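Local coordinates for protein metallo-beta-lactamase (Simiduia agarivorans, PDB 6MFI) that probably hydrolyses beta-lactam antibiotics at a two-zinc centre, as a class B3 metallo-beta-lactamase, at residues I88-I93 against A120-L125; D212-V217 against R276-G281. All blocks are in the same frame, centred on the assembly; numbering follows the deposited sequence. Where two conformers were deposited one is given.

Contact 1 of 2, residues I88-I93 against A120-L125; sequences IVRDNI and ASLQSL
Val89 and Arg90 meet Leu122 and Leu125 where helices 85-95 and 119-126 run side by side, and the contact is made through side chains alone. The axes of the two segments come no closer than 11.1 Å at an angle of 43°, and the contact runs through side-chain ends and the Arg90 chain; 185 Å² is buried in all.

The aliphatic part centres on buried Leu122, which divides its two methyls between neighbouring residues of the other helix. CD1 of Leu122 lies 4.0 Å from CG1 of Val89, the two side chains crossing at about a right angle, while its CD2 reaches CG of Arg90 at 3.6 Å. With CG of Leu122 anti to its carbonyl carbon (chi1 -70°), the methyl end comes nearer the opposite helix than its first bond suggests.

The second part is a methyl set against the junction of the Arg90 chain and its guanidinium group. Leu125 CD1 sits 3.4 Å from NE of Arg90 and 3.6 Å from CD of Arg90, approaching the guanidinium obliquely. Arg90 is bent at chi3 (-61°), just before this group, and Leu125 marks the exposed border of the interface.

Beneath both helices runs strand 74-78 of the seven-stranded sheet: Val89 and Leu122 each touch its Leu77, and this shared floor joins the helix pair to the sheet.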
ATOM      1  N   ILE A  88     -15.864  -3.030   0.511  1.00 12.48           N
ATOM      2  CA  ILE A  88     -15.411  -3.977   1.525  1.00 12.81           C
ATOM      3  C   ILE A  88     -14.595  -3.261   2.595  1.00 11.77           C
ATOM      4  O   ILE A  88     -14.697  -3.578   3.787  1.00 10.98           O
ATOM      5  CB  ILE A  88     -14.615  -5.116   0.862  1.00 13.76           C
ATOM      6  CG1 ILE A  88     -15.519  -5.912  -0.081  1.00 15.08           C
ATOM      7  CG2 ILE A  88     -14.002  -6.030   1.913  1.00 14.17           C
ATOM      8  CD1 ILE A  88     -14.813  -6.440  -1.308  1.00 15.70           C
ATOM      9  N   VAL A  89     -13.779  -2.285   2.192  1.00 11.41           N
ATOM     10  CA  VAL A  89     -13.000  -1.517   3.160  1.00 10.79           C
ATOM     11  C   VAL A  89     -13.925  -0.733   4.081  1.00 11.32           C
ATOM     12  O   VAL A  89     -13.727  -0.697   5.303  1.00 11.59           O
ATOM     13  CB  VAL A  89     -12.007  -0.592   2.431  1.00  9.62           C
ATOM     14  CG1 VAL A  89     -11.369   0.386   3.408  1.00  9.90           C
ATOM     15  CG2 VAL A  89     -10.945  -1.415   1.719  1.00  9.33           C
ATOM     16  N   ARG A  90     -14.952  -0.098   3.511  1.00 11.79           N
ATOM     17  CA  ARG A  90     -15.942   0.602   4.323  1.00 13.60           C
ATOM     18  C   ARG A  90     -16.626  -0.349   5.295  1.00 13.59           C
ATOM     19  O   ARG A  90     -16.832  -0.013   6.467  1.00 13.93           O
ATOM     20  CB  ARG A  90     -16.978   1.268   3.419  1.00 15.50           C
ATOM     21  CG  ARG A  90     -16.908   2.780   3.380  1.00 17.23           C
ATOM     22  CD  ARG A  90     -18.183   3.367   2.799  1.00 18.85           C
ATOM     23  NE  ARG A  90     -18.427   2.920   1.429  1.00 19.98           N
ATOM     24  CZ  ARG A  90     -19.390   2.071   1.081  1.00 21.26           C
ATOM     25  NH1 ARG A  90     -20.204   1.575   2.002  1.00 22.00           N
ATOM     26  NH2 ARG A  90     -19.540   1.717  -0.188  1.00 21.94           N
ATOM     27  N   ASP A  91     -16.988  -1.544   4.825  1.00 12.65           N
ATOM     28  CA  ASP A  91     -17.600  -2.525   5.710  1.00 12.71           C
ATOM     29  C   ASP A  91     -16.631  -2.969   6.796  1.00 12.86           C
ATOM     30  O   ASP A  91     -17.014  -3.086   7.962  1.00 13.52           O
ATOM     31  CB  ASP A  91     -18.086  -3.726   4.900  1.00 12.86           C
ATOM     32  CG  ASP A  91     -18.991  -4.641   5.698  1.00 14.16           C
ATOM     33  OD1 ASP A  91     -19.821  -4.146   6.484  1.00 14.66           O
ATOM     34  OD2 ASP A  91     -18.856  -5.873   5.538  1.00 14.49           O
ATOM     35  N   ASN A  92     -15.364  -3.196   6.444  1.00 12.64           N
ATOM     36  CA  ASN A  92     -14.408  -3.724   7.415  1.00 13.21           C
ATOM     37  C   ASN A  92     -14.112  -2.713   8.518  1.00 14.00           C
ATOM     38  O   ASN A  92     -13.903  -3.095   9.675  1.00 14.97           O
ATOM     39  CB  ASN A  92     -13.116  -4.142   6.709  1.00 12.27           C
ATOM     40  CG  ASN A  92     -13.235  -5.491   6.037  1.00 12.62           C
ATOM     41  OD1 ASN A  92     -14.189  -6.234   6.274  1.00 13.51           O
ATOM     42  ND2 ASN A  92     -12.272  -5.814   5.182  1.00 11.55           N
ATOM     43  N   ILE A  93     -14.081  -1.424   8.179  1.00 13.17           N
ATOM     44  CA  ILE A  93     -13.876  -0.394   9.194  1.00 12.25           C
ATOM     45  C   ILE A  93     -15.034  -0.390  10.184  1.00 13.19           C
ATOM     46  O   ILE A  93     -14.836  -0.240  11.396  1.00 11.38           O
ATOM     47  CB  ILE A  93     -13.689   0.983   8.528  1.00 11.77           C
ATOM     48  CG1 ILE A  93     -12.400   1.005   7.704  1.00  9.85           C
ATOM     49  CG2 ILE A  93     -13.670   2.092   9.572  1.00 13.63           C
ATOM     50  CD1 ILE A  93     -12.191   2.289   6.930  1.00  9.52           C
ATOM     51  N   ALA A 120     -11.925   7.936  -4.388  1.00 10.55           N
ATOM     52  CA  ALA A 120     -12.884   9.036  -4.410  1.00 11.21           C
ATOM     53  C   ALA A 120     -14.120   8.712  -3.583  1.00 11.67           C
ATOM     54  O   ALA A 120     -14.689   9.598  -2.933  1.00 11.49           O
ATOM     55  CB  ALA A 120     -13.273   9.366  -5.849  1.00 11.28           C
ATOM     56  N   SER A 121     -14.552   7.449  -3.592  0.57 11.46           N
ATOM     57  CA  SER A 121     -15.719   7.062  -2.807  0.57 12.13           C
ATOM     58  C   SER A 121     -15.430   7.137  -1.312  0.57 11.59           C
ATOM     59  O   SER A 121     -16.273   7.595  -0.533  0.57 11.55           O
ATOM     60  CB  SER A 121     -16.173   5.657  -3.198  0.57 11.76           C
ATOM     61  OG  SER A 121     -16.585   5.613  -4.554  0.57 12.39           O
ATOM     62  N   LEU A 122     -14.243   6.692  -0.895  1.00 11.88           N
ATOM     63  CA  LEU A 122     -13.887   6.759   0.519  1.00 12.28           C
ATOM     64  C   LEU A 122     -13.666   8.199   0.963  1.00 12.86           C
ATOM     65  O   LEU A 122     -13.999   8.565   2.095  1.00 13.09           O
ATOM     66  CB  LEU A 122     -12.641   5.917   0.787  1.00 11.99           C
ATOM     67  CG  LEU A 122     -12.813   4.401   0.684  1.00 12.53           C
ATOM     68  CD1 LEU A 122     -11.552   3.687   1.141  1.00 12.94           C
ATOM     69  CD2 LEU A 122     -14.016   3.943   1.493  1.00 12.89           C
ATOM     70  N   GLN A 123     -13.107   9.032   0.082  1.00 12.70           N
ATOM     71  CA  GLN A 123     -12.904  10.438   0.415  1.00 13.62           C
ATOM     72  C   GLN A 123     -14.232  11.174   0.536  1.00 12.98           C
ATOM     73  O   GLN A 123     -14.386  12.053   1.392  1.00 12.65           O
ATOM     74  CB  GLN A 123     -12.016  11.100  -0.639  1.00 15.46           C
ATOM     75  CG  GLN A 123     -11.482  12.469  -0.252  1.00 17.97           C
ATOM     76  CD  GLN A 123     -12.441  13.597  -0.591  1.00 20.54           C
ATOM     77  OE1 GLN A 123     -13.285  13.463  -1.477  1.00 21.68           O
ATOM     78  NE2 GLN A 123     -12.315  14.713   0.117  1.00 22.02           N
ATOM     79  N   SER A 124     -15.204  10.825  -0.310  1.00 12.34           N
ATOM     80  CA  SER A 124     -16.483  11.529  -0.298  1.00 13.48           C
ATOM     81  C   SER A 124     -17.310  11.164   0.928  1.00 12.90           C
ATOM     82  O   SER A 124     -17.966  12.030   1.519  1.00 12.95           O
ATOM     83  CB  SER A 124     -17.260  11.218  -1.577  1.00 15.56           C
ATOM     84  OG  SER A 124     -18.580  11.729  -1.508  1.00 17.40           O
ATOM     85  N   LEU A 125     -17.291   9.892   1.327  1.00 12.24           N
ATOM     86  CA  LEU A 125     -18.116   9.444   2.441  1.00 12.91           C
ATOM     87  C   LEU A 125     -17.468   9.696   3.796  1.00 12.38           C
ATOM     88  O   LEU A 125     -18.182   9.787   4.801  1.00 12.42           O
ATOM     89  CB  LEU A 125     -18.438   7.957   2.279  1.00 13.81           C
ATOM     90  CG  LEU A 125     -19.186   7.616   0.987  1.00 14.46           C
ATOM     91  CD1 LEU A 125     -19.234   6.117   0.759  1.00 14.38           C
ATOM     92  CD2 LEU A 125     -20.589   8.200   1.011  1.00 15.23           C
TER

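Contact 2 of 2, residues D212-V217 against R276-G281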
ATOM      1  N   ASP A 212       5.699  -0.629  -1.024  1.00 17.81           N
ATOM      2  CA  ASP A 212       4.959  -0.696  -2.273  1.00 17.55           C
ATOM      3  C   ASP A 212       5.244  -2.013  -2.996  1.00 16.92           C
ATOM      4  O   ASP A 212       6.181  -2.747  -2.671  1.00 17.35           O
ATOM      5  CB  ASP A 212       5.316   0.497  -3.162  1.00 18.83           C
ATOM      6  CG  ASP A 212       4.436   0.595  -4.394  1.00 19.80           C
ATOM      7  OD1 ASP A 212       3.235   0.899  -4.243  1.00 19.67           O
ATOM      8  OD2 ASP A 212       4.944   0.361  -5.511  1.00 20.71           O
ATOM      9  N   SER A 213       4.404  -2.309  -3.993  1.00 16.50           N
ATOM     10  CA  SER A 213       4.559  -3.536  -4.770  1.00 16.20           C
ATOM     11  C   SER A 213       5.952  -3.633  -5.378  1.00 16.77           C
ATOM     12  O   SER A 213       6.593  -4.689  -5.321  1.00 16.97           O
ATOM     13  CB  SER A 213       3.483  -3.607  -5.854  1.00 15.79           C
ATOM     14  OG  SER A 213       2.188  -3.532  -5.284  1.00 14.74           O
ATOM     15  N   LEU A 214       6.435  -2.541  -5.970  1.00 17.47           N
ATOM     16  CA  LEU A 214       7.791  -2.430  -6.501  1.00 18.77           C
ATOM     17  C   LEU A 214       8.085  -3.445  -7.601  1.00 19.42           C
ATOM     18  O   LEU A 214       9.237  -3.562  -8.032  1.00 20.38           O
ATOM     19  CB  LEU A 214       8.833  -2.562  -5.382  1.00 19.27           C
ATOM     20  CG  LEU A 214       8.819  -1.464  -4.317  1.00 19.70           C
ATOM     21  CD1 LEU A 214      10.019  -1.595  -3.409  1.00 20.71           C
ATOM     22  CD2 LEU A 214       8.794  -0.092  -4.956  1.00 20.21           C
ATOM     23  N   SER A 215       7.074  -4.174  -8.076  1.00 19.67           N
ATOM     24  CA  SER A 215       7.291  -5.244  -9.038  1.00 20.80           C
ATOM     25  C   SER A 215       7.640  -4.669 -10.409  1.00 22.12           C
ATOM     26  O   SER A 215       6.992  -3.725 -10.871  1.00 21.24           O
ATOM     27  CB  SER A 215       6.049  -6.125  -9.150  1.00 20.96           C
ATOM     28  OG  SER A 215       4.897  -5.334  -9.385  1.00 21.03           O
ATOM     29  N   PRO A 216       8.663  -5.230 -11.075  1.00 24.52           N
ATOM     30  CA  PRO A 216       9.036  -4.851 -12.446  1.00 26.94           C
ATOM     31  C   PRO A 216       8.071  -5.382 -13.507  1.00 28.41           C
ATOM     32  O   PRO A 216       8.478  -5.991 -14.500  1.00 30.12           O
ATOM     33  CB  PRO A 216      10.431  -5.464 -12.596  1.00 27.73           C
ATOM     34  CG  PRO A 216      10.415  -6.649 -11.685  1.00 26.99           C
ATOM     35  CD  PRO A 216       9.555  -6.257 -10.515  1.00 25.20           C
ATOM     36  N   VAL A 217       6.780  -5.167 -13.282  1.00 28.34           N
ATOM     37  CA  VAL A 217       5.743  -5.562 -14.217  1.00 29.16           C
ATOM     38  C   VAL A 217       5.286  -4.317 -14.963  1.00 29.69           C
ATOM     39  O   VAL A 217       5.404  -3.186 -14.479  1.00 29.11           O
ATOM     40  CB  VAL A 217       4.561  -6.258 -13.498  1.00 28.62           C
ATOM     41  CG1 VAL A 217       3.718  -5.238 -12.746  1.00 27.73           C
ATOM     42  CG2 VAL A 217       3.720  -7.060 -14.480  1.00 29.29           C
ATOM     43  N   ARG A 276      14.709  -5.722   4.343  1.00 28.12           N
ATOM     44  CA  ARG A 276      15.961  -6.050   3.670  1.00 28.79           C
ATOM     45  C   ARG A 276      15.781  -7.231   2.725  1.00 28.68           C
ATOM     46  O   ARG A 276      16.341  -7.245   1.623  1.00 28.71           O
ATOM     47  CB  ARG A 276      17.048  -6.348   4.702  1.00 30.44           C
ATOM     48  CG  ARG A 276      18.419  -6.616   4.105  1.00 31.54           C
ATOM     49  CD  ARG A 276      19.512  -6.450   5.149  1.00 33.03           C
ATOM     50  NE  ARG A 276      19.522  -5.108   5.721  1.00 32.91           N
ATOM     51  CZ  ARG A 276      20.071  -4.048   5.136  1.00 32.89           C
ATOM     52  NH1 ARG A 276      20.663  -4.171   3.956  1.00 32.77           N
ATOM     53  NH2 ARG A 276      20.030  -2.865   5.732  1.00 33.25           N
ATOM     54  N   GLN A 277      14.998  -8.230   3.139  1.00 28.93           N
ATOM     55  CA  GLN A 277      14.763  -9.391   2.287  1.00 29.82           C
ATOM     56  C   GLN A 277      13.826  -9.051   1.135  1.00 28.22           C
ATOM     57  O   GLN A 277      14.010  -9.539   0.013  1.00 28.74           O
ATOM     58  CB  GLN A 277      14.196 -10.542   3.118  1.00 31.49           C
ATOM     59  CG  GLN A 277      13.923 -11.811   2.328  1.00 32.46           C
ATOM     60  CD  GLN A 277      15.194 -12.533   1.924  1.00 34.43           C
ATOM     61  OE1 GLN A 277      16.175 -12.549   2.668  1.00 36.61           O
ATOM     62  NE2 GLN A 277      15.183 -13.134   0.741  1.00 34.54           N
ATOM     63  N   TYR A 278      12.818  -8.214   1.389  1.00 26.65           N
ATOM     64  CA  TYR A 278      11.851  -7.877   0.350  1.00 25.38           C
ATOM     65  C   TYR A 278      12.494  -7.048  -0.755  1.00 25.20           C
ATOM     66  O   TYR A 278      12.286  -7.313  -1.944  1.00 24.71           O
ATOM     67  CB  TYR A 278      10.662  -7.135   0.961  1.00 24.72           C
ATOM     68  CG  TYR A 278       9.588  -6.770  -0.040  1.00 24.62           C
ATOM     69  CD1 TYR A 278       8.673  -7.716  -0.480  1.00 24.77           C
ATOM     70  CD2 TYR A 278       9.488  -5.479  -0.542  1.00 24.90           C
ATOM     71  CE1 TYR A 278       7.689  -7.389  -1.394  1.00 24.67           C
ATOM     72  CE2 TYR A 278       8.507  -5.142  -1.457  1.00 25.00           C
ATOM     73  CZ  TYR A 278       7.611  -6.100  -1.878  1.00 24.85           C
ATOM     74  OH  TYR A 278       6.632  -5.771  -2.788  1.00 24.72           O
ATOM     75  N   ALA A 279      13.279  -6.035  -0.379  1.00 25.41           N
ATOM     76  CA  ALA A 279      13.913  -5.183  -1.381  1.00 25.73           C
ATOM     77  C   ALA A 279      14.947  -5.956  -2.190  1.00 26.36           C
ATOM     78  O   ALA A 279      15.103  -5.719  -3.394  1.00 26.81           O
ATOM     79  CB  ALA A 279      14.551  -3.969  -0.710  1.00 26.55           C
ATOM     80  N   THR A 280      15.666  -6.879  -1.547  1.00 26.52           N
ATOM     81  CA  THR A 280      16.619  -7.709  -2.278  1.00 27.15           C
ATOM     82  C   THR A 280      15.904  -8.629  -3.259  1.00 26.60           C
ATOM     83  O   THR A 280      16.414  -8.899  -4.353  1.00 27.17           O
ATOM     84  CB  THR A 280      17.470  -8.519  -1.301  1.00 28.08           C
ATOM     85  OG1 THR A 280      18.019  -7.645  -0.306  1.00 28.80           O
ATOM     86  CG2 THR A 280      18.609  -9.217  -2.033  1.00 29.19           C
ATOM     87  N   GLY A 281      14.719  -9.118  -2.887  1.00 25.80           N
ATOM     88  CA  GLY A 281      13.940  -9.921  -3.815  1.00 25.81           C
ATOM     89  C   GLY A 281      13.443  -9.116  -5.000  1.00 25.79           C
ATOM     90  O   GLY A 281      13.360  -9.630  -6.120  1.00 26.35           O
TER
HETATM   91  O   HOH W   1       4.375  -4.734  -1.948  1.00 25.51           O
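The loop 212-217 belongs to the second shell of the two-zinc site, and Tyr278 of helix 274-291 packs against it. Asp212 OD1 is hydrogen-bonded to ND1 of the zinc ligand His110, and Ser215 O to ND1 of the zinc ligand His188, so two metal-binding imidazoles are held by this one loop.

Within the loop, Leu214 N donates to Asp212 OD2 at 3.3 Å, an Asx turn in which the donor stands above the carboxylate plane, 47° out of it.

Across the contact, the phenol is directed at the loop backbone. CG of Tyr278 is anti to the backbone N (chi1 -179°), which swings the ring out from the helix so that its OH end meets the loop backbone. The Tyr278 OH lies 2.8 Å from Ser213 O and 3.1 Å from Asp212 O, the latter oxygen sitting at the ring edge, near the ring plane. A water completes the cluster: it is hydrogen-bonded to Tyr278 OH at 2.6 Å and, weakly, to Asp212 O at 2.8 Å. The apolar share is slight, with Leu214 CD1 at 4.3 Å from Tyr278 CE2; Leu214 continues onto Leu238 and Leu241 of helix 228-242.

Chemically, the phenol OH and the carbonyl oxygen of Asp212 share a water, while Ser213 O lies close to the OH and the Asp212 carboxylate serves His110 and the turn. This is consistent with second-shell positioning of the metal ligands.

Along the chain the two contacts follow in series, neither nested nor crossed. Contact 1 closes first, across 26 residues that include strand 103-107 and the zinc ligands His110, His112, Asp114 and His115; it binds two helices of the part of the fold built on the seven-stranded sheet. Contact 2 opens after strand 206-210 of the five-stranded sheet and spans 58 residues, including helix 228-242, the ligand His253 and, nested inside, the disulfide Cys246-Cys275. It ties the loop following strand 206-210 to the C-terminal helix 274-291. The centres of contact 1 and contact 2 are about 28 Å apart, on opposite sides of the chain's centre. The nearest atoms of contact 1 and contact 2 are about 15 Å apart.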